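Local coordinates for protein putative aminomethyltransferase (Leptospirillum rubarum, PDB 3TTG) that is a putative aminomethyltransferase of the glycine cleavage T-protein family, and so probably binds folate, though its own substrate is not established, at residues Asp133-Ile146 and Leu186-Thr200. Numbering follows the deposited sequence.
Sequences DHFREIRLVGPETI and LQADLFIPIDQFETT
E137 OE2 is gripped from two quarters: R139 NE reaches it at 2.8 Å from well above the carboxylate plane, and a water donates to it at 2.6 Å, passing on, more weakly, to D189 OD2 on the facing strand. R139 holds the carboxylate side-on, its NH2 bonding E137 OE1, which also receives the backbone N of R45. D189 lies beside E137 with its carboxylate turned nearly perpendicular; OD1 makes a long salt bridge to R139 NE (3.9 Å), while OD2 is held chiefly by a hydrogen bond with H174 NE2. The guanidinium thus probably offsets two neighbouring negative charges. With CG anti to the backbone N (chi1 -166°) and the chain extended beyond it, E137 runs alongside F191 and lays CG over one face of that ring, 4.0 Å from its centroid. An alanine here would remove both carboxylate acceptors and is likely to leave the guanidinium held mainly by Y221 and the long D189 bridge, and that ring face less covered.

Opposite the face of E137, R139 and D189 lie R136, I138 and L140. The R136 chain folds back at chi2 and chi3, bringing its guanidinium flat onto the F197 ring in a cation-pi stack, with CZ 3.9 Å from the centroid and planes 29° apart. I138 CD1 meets T200 CG2 at 3.8 Å, so helix 197-211 packs on this face; further along, T145 CG2 touches A188 CB at 3.6 Å where helix 145-152 begins.

Between the faces, backbone bonds run from H134–I194 to G142–L186, pairing R136 with I192, I138 with L190 and L140 with A188. This is a twisted antiparallel pair of neighbouring strands, 135-141 and 187-193, within the mixed, helix-backed sheet of the aminomethyltransferase folate-binding domain.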
# COMPACT_ATOMS: atom_id res chain seq x y z
N ASP A 133 -10.96 -9.86 14.54
CA ASP A 133 -11.49 -11.23 14.42
C ASP A 133 -12.96 -11.23 13.91
O ASP A 133 -13.45 -12.30 13.56
CB ASP A 133 -11.38 -11.97 15.76
CG ASP A 133 -9.95 -12.11 16.25
OD1 ASP A 133 -9.06 -12.30 15.42
OD2 ASP A 133 -9.71 -11.89 17.44
N HIS A 134 -13.63 -10.07 13.80
CA HIS A 134 -15.03 -10.03 13.34
C HIS A 134 -15.14 -10.08 11.81
O HIS A 134 -16.24 -10.31 11.31
CB HIS A 134 -15.74 -8.74 13.84
CG HIS A 134 -15.79 -8.64 15.33
ND1 HIS A 134 -16.67 -7.77 15.97
CD2 HIS A 134 -15.19 -9.40 16.27
CE1 HIS A 134 -16.51 -7.98 17.27
NE2 HIS A 134 -15.63 -8.96 17.50
N PHE A 135 -14.04 -9.84 11.07
CA PHE A 135 -14.10 -9.73 9.61
C PHE A 135 -13.07 -10.55 8.87
O PHE A 135 -11.96 -10.70 9.36
CB PHE A 135 -13.85 -8.26 9.23
CG PHE A 135 -14.76 -7.30 9.97
CD1 PHE A 135 -16.12 -7.22 9.66
CD2 PHE A 135 -14.27 -6.48 10.98
CE1 PHE A 135 -16.96 -6.36 10.36
CE2 PHE A 135 -15.12 -5.64 11.70
CZ PHE A 135 -16.45 -5.60 11.41
N ARG A 136 -13.43 -11.04 7.68
CA ARG A 136 -12.53 -11.66 6.69
C ARG A 136 -12.29 -10.60 5.57
O ARG A 136 -13.26 -10.01 5.09
CB ARG A 136 -13.16 -12.95 6.13
CG ARG A 136 -13.20 -14.18 7.08
CD ARG A 136 -11.82 -14.74 7.42
NE ARG A 136 -11.00 -14.89 6.21
CZ ARG A 136 -10.96 -15.96 5.42
NH1 ARG A 136 -11.64 -17.06 5.73
NH2 ARG A 136 -10.19 -15.96 4.35
N GLU A 137 -11.04 -10.39 5.13
CA GLU A 137 -10.74 -9.45 4.05
C GLU A 137 -10.75 -10.17 2.67
O GLU A 137 -10.31 -11.32 2.53
CB GLU A 137 -9.41 -8.74 4.29
CG GLU A 137 -9.20 -7.53 3.39
CD GLU A 137 -7.90 -6.74 3.58
OE1 GLU A 137 -7.05 -7.14 4.40
OE2 GLU A 137 -7.68 -5.80 2.79
N ILE A 138 -11.39 -9.55 1.69
CA ILE A 138 -11.38 -10.00 0.29
C ILE A 138 -10.94 -8.80 -0.47
O ILE A 138 -11.51 -7.73 -0.27
CB ILE A 138 -12.74 -10.51 -0.26
CG1 ILE A 138 -13.40 -11.53 0.66
CG2 ILE A 138 -12.60 -11.01 -1.70
CD1 ILE A 138 -14.84 -11.99 0.24
N ARG A 139 -9.98 -8.96 -1.38
CA ARG A 139 -9.51 -7.82 -2.17
C ARG A 139 -9.86 -7.94 -3.62
O ARG A 139 -9.75 -9.03 -4.23
CB ARG A 139 -8.02 -7.64 -2.05
CG ARG A 139 -7.64 -7.33 -0.64
CD ARG A 139 -6.22 -6.97 -0.50
NE ARG A 139 -5.87 -6.91 0.93
CZ ARG A 139 -4.66 -7.13 1.44
NH1 ARG A 139 -3.63 -7.33 0.66
NH2 ARG A 139 -4.49 -7.15 2.77
N LEU A 140 -10.19 -6.76 -4.22
CA LEU A 140 -10.50 -6.66 -5.63
C LEU A 140 -9.52 -5.69 -6.27
O LEU A 140 -9.23 -4.67 -5.66
CB LEU A 140 -11.93 -6.14 -5.84
CG LEU A 140 -13.10 -7.09 -5.54
CD1 LEU A 140 -14.42 -6.30 -5.58
CD2 LEU A 140 -13.12 -8.25 -6.50
N VAL A 141 -9.01 -6.01 -7.48
CA VAL A 141 -8.15 -5.08 -8.22
C VAL A 141 -8.59 -5.02 -9.68
O VAL A 141 -9.09 -6.00 -10.19
CB VAL A 141 -6.64 -5.43 -8.13
CG1 VAL A 141 -6.13 -5.39 -6.69
CG2 VAL A 141 -6.33 -6.78 -8.76
N GLY A 142 -8.34 -3.89 -10.35
CA GLY A 142 -8.58 -3.78 -11.77
C GLY A 142 -9.76 -2.96 -12.20
O GLY A 142 -10.58 -2.56 -11.37
N PRO A 143 -9.83 -2.72 -13.53
CA PRO A 143 -10.80 -1.75 -14.07
C PRO A 143 -12.28 -2.05 -13.83
O PRO A 143 -13.07 -1.11 -13.83
CB PRO A 143 -10.50 -1.74 -15.59
CG PRO A 143 -9.62 -2.85 -15.85
CD PRO A 143 -8.89 -3.16 -14.58
N GLU A 144 -12.65 -3.33 -13.64
CA GLU A 144 -14.04 -3.71 -13.40
C GLU A 144 -14.37 -3.88 -11.90
O GLU A 144 -15.44 -4.37 -11.58
CB GLU A 144 -14.35 -5.00 -14.18
CG GLU A 144 -14.30 -4.78 -15.69
CD GLU A 144 -14.49 -6.02 -16.54
OE1 GLU A 144 -14.93 -7.07 -16.01
OE2 GLU A 144 -14.17 -5.95 -17.76
N THR A 145 -13.48 -3.46 -10.98
CA THR A 145 -13.72 -3.56 -9.55
C THR A 145 -15.06 -2.97 -9.12
O THR A 145 -15.74 -3.60 -8.32
CB THR A 145 -12.58 -2.83 -8.77
OG1 THR A 145 -11.41 -3.60 -8.96
CG2 THR A 145 -12.85 -2.67 -7.26
N ILE A 146 -15.41 -1.75 -9.60
CA ILE A 146 -16.68 -1.15 -9.17
C ILE A 146 -17.88 -2.01 -9.62
O ILE A 146 -18.83 -2.16 -8.86
CB ILE A 146 -16.86 0.32 -9.63
CG1 ILE A 146 -15.68 1.23 -9.23
CG2 ILE A 146 -18.21 0.89 -9.13
CD1 ILE A 146 -15.38 1.27 -7.82
N LEU A 186 -7.90 0.80 -9.97
CA LEU A 186 -8.80 0.54 -8.86
C LEU A 186 -8.34 -0.58 -7.92
O LEU A 186 -7.86 -1.65 -8.36
CB LEU A 186 -10.21 0.20 -9.38
CG LEU A 186 -10.94 1.39 -9.97
CD1 LEU A 186 -12.01 0.91 -10.97
CD2 LEU A 186 -11.54 2.27 -8.87
N GLN A 187 -8.55 -0.35 -6.64
CA GLN A 187 -8.30 -1.34 -5.54
C GLN A 187 -9.36 -1.22 -4.50
O GLN A 187 -9.60 -0.12 -4.02
CB GLN A 187 -6.97 -1.15 -4.86
CG GLN A 187 -5.77 -1.28 -5.74
CD GLN A 187 -4.52 -0.96 -4.96
OE1 GLN A 187 -4.07 0.21 -4.90
NE2 GLN A 187 -3.92 -1.97 -4.37
N ALA A 188 -10.08 -2.30 -4.21
CA ALA A 188 -11.07 -2.29 -3.16
C ALA A 188 -10.81 -3.41 -2.18
O ALA A 188 -10.45 -4.53 -2.57
CB ALA A 188 -12.45 -2.44 -3.74
N ASP A 189 -10.95 -3.09 -0.88
CA ASP A 189 -10.80 -4.05 0.20
C ASP A 189 -12.12 -4.21 0.91
O ASP A 189 -12.65 -3.26 1.49
CB ASP A 189 -9.76 -3.63 1.19
CG ASP A 189 -8.42 -3.27 0.56
OD1 ASP A 189 -8.02 -3.93 -0.45
OD2 ASP A 189 -7.82 -2.29 1.01
N LEU A 190 -12.60 -5.41 0.92
CA LEU A 190 -13.88 -5.73 1.52
C LEU A 190 -13.65 -6.43 2.85
O LEU A 190 -13.03 -7.48 2.85
CB LEU A 190 -14.69 -6.65 0.59
CG LEU A 190 -15.22 -6.12 -0.73
CD1 LEU A 190 -14.10 -5.70 -1.67
CD2 LEU A 190 -16.02 -7.21 -1.46
N PHE A 191 -14.16 -5.89 3.96
CA PHE A 191 -14.09 -6.53 5.29
C PHE A 191 -15.45 -7.07 5.59
O PHE A 191 -16.36 -6.31 5.92
CB PHE A 191 -13.63 -5.51 6.32
CG PHE A 191 -12.18 -5.18 6.13
CD1 PHE A 191 -11.19 -5.83 6.86
CD2 PHE A 191 -11.79 -4.19 5.26
CE1 PHE A 191 -9.84 -5.50 6.69
CE2 PHE A 191 -10.44 -3.93 5.03
CZ PHE A 191 -9.49 -4.55 5.79
N ILE A 192 -15.62 -8.39 5.37
CA ILE A 192 -16.90 -9.09 5.42
C ILE A 192 -17.10 -9.75 6.78
O ILE A 192 -16.20 -10.46 7.22
CB ILE A 192 -16.91 -10.15 4.28
CG1 ILE A 192 -16.64 -9.45 2.91
CG2 ILE A 192 -18.24 -10.91 4.27
CD1 ILE A 192 -17.70 -8.31 2.52
N PRO A 193 -18.28 -9.59 7.44
CA PRO A 193 -18.49 -10.27 8.71
C PRO A 193 -18.27 -11.77 8.57
O PRO A 193 -18.69 -12.38 7.58
CB PRO A 193 -19.97 -9.97 9.01
CG PRO A 193 -20.20 -8.65 8.38
CD PRO A 193 -19.48 -8.80 7.07
N ILE A 194 -17.60 -12.37 9.53
CA ILE A 194 -17.29 -13.81 9.50
C ILE A 194 -18.47 -14.69 9.03
O ILE A 194 -18.30 -15.57 8.18
CB ILE A 194 -16.83 -14.31 10.89
CG1 ILE A 194 -15.56 -13.64 11.42
CG2 ILE A 194 -16.59 -15.81 10.83
CD1 ILE A 194 -14.48 -13.53 10.50
N ASP A 195 -19.66 -14.48 9.62
CA ASP A 195 -20.81 -15.32 9.30
C ASP A 195 -21.31 -15.16 7.86
O ASP A 195 -22.06 -16.01 7.40
CB ASP A 195 -21.97 -15.10 10.30
CG ASP A 195 -22.76 -13.81 10.14
OD1 ASP A 195 -23.98 -13.86 10.29
OD2 ASP A 195 -22.14 -12.76 9.88
N GLN A 196 -20.88 -14.10 7.14
CA GLN A 196 -21.30 -13.87 5.74
C GLN A 196 -20.21 -14.22 4.71
O GLN A 196 -20.46 -14.13 3.50
CB GLN A 196 -21.65 -12.39 5.57
CG GLN A 196 -22.92 -12.06 6.36
CD GLN A 196 -23.10 -10.57 6.44
OE1 GLN A 196 -22.81 -9.86 5.49
NE2 GLN A 196 -23.55 -10.06 7.58
N PHE A 197 -19.02 -14.61 5.20
CA PHE A 197 -17.86 -14.88 4.39
C PHE A 197 -18.08 -15.94 3.31
O PHE A 197 -17.79 -15.64 2.17
CB PHE A 197 -16.66 -15.27 5.25
CG PHE A 197 -15.44 -15.55 4.40
CD1 PHE A 197 -14.76 -14.52 3.79
CD2 PHE A 197 -15.05 -16.86 4.13
CE1 PHE A 197 -13.62 -14.77 3.03
CE2 PHE A 197 -13.94 -17.11 3.34
CZ PHE A 197 -13.24 -16.06 2.78
N GLU A 198 -18.45 -17.19 3.69
CA GLU A 198 -18.61 -18.31 2.76
C GLU A 198 -19.67 -17.99 1.66
O GLU A 198 -19.52 -18.41 0.51
CB GLU A 198 -18.98 -19.65 3.47
CG GLU A 198 -17.94 -20.22 4.41
CD GLU A 198 -17.93 -19.62 5.81
OE1 GLU A 198 -18.62 -18.59 6.03
OE2 GLU A 198 -17.27 -20.20 6.71
N THR A 199 -20.71 -17.24 2.02
CA THR A 199 -21.75 -16.78 1.09
C THR A 199 -21.16 -15.75 0.11
O THR A 199 -21.48 -15.80 -1.07
CB THR A 199 -22.93 -16.17 1.86
OG1 THR A 199 -23.50 -17.20 2.66
CG2 THR A 199 -24.00 -15.59 0.95
N THR A 200 -20.39 -14.77 0.59
CA THR A 200 -19.79 -13.72 -0.26
C THR A 200 -18.76 -14.33 -1.20
O THR A 200 -18.72 -13.99 -2.37
CB THR A 200 -19.18 -12.63 0.60
OG1 THR A 200 -20.20 -12.15 1.46
CG2 THR A 200 -18.60 -11.44 -0.22
O HOH W 1 -6.54 -3.53 3.19
O HOH W 2 -7.52 -4.34 -3.36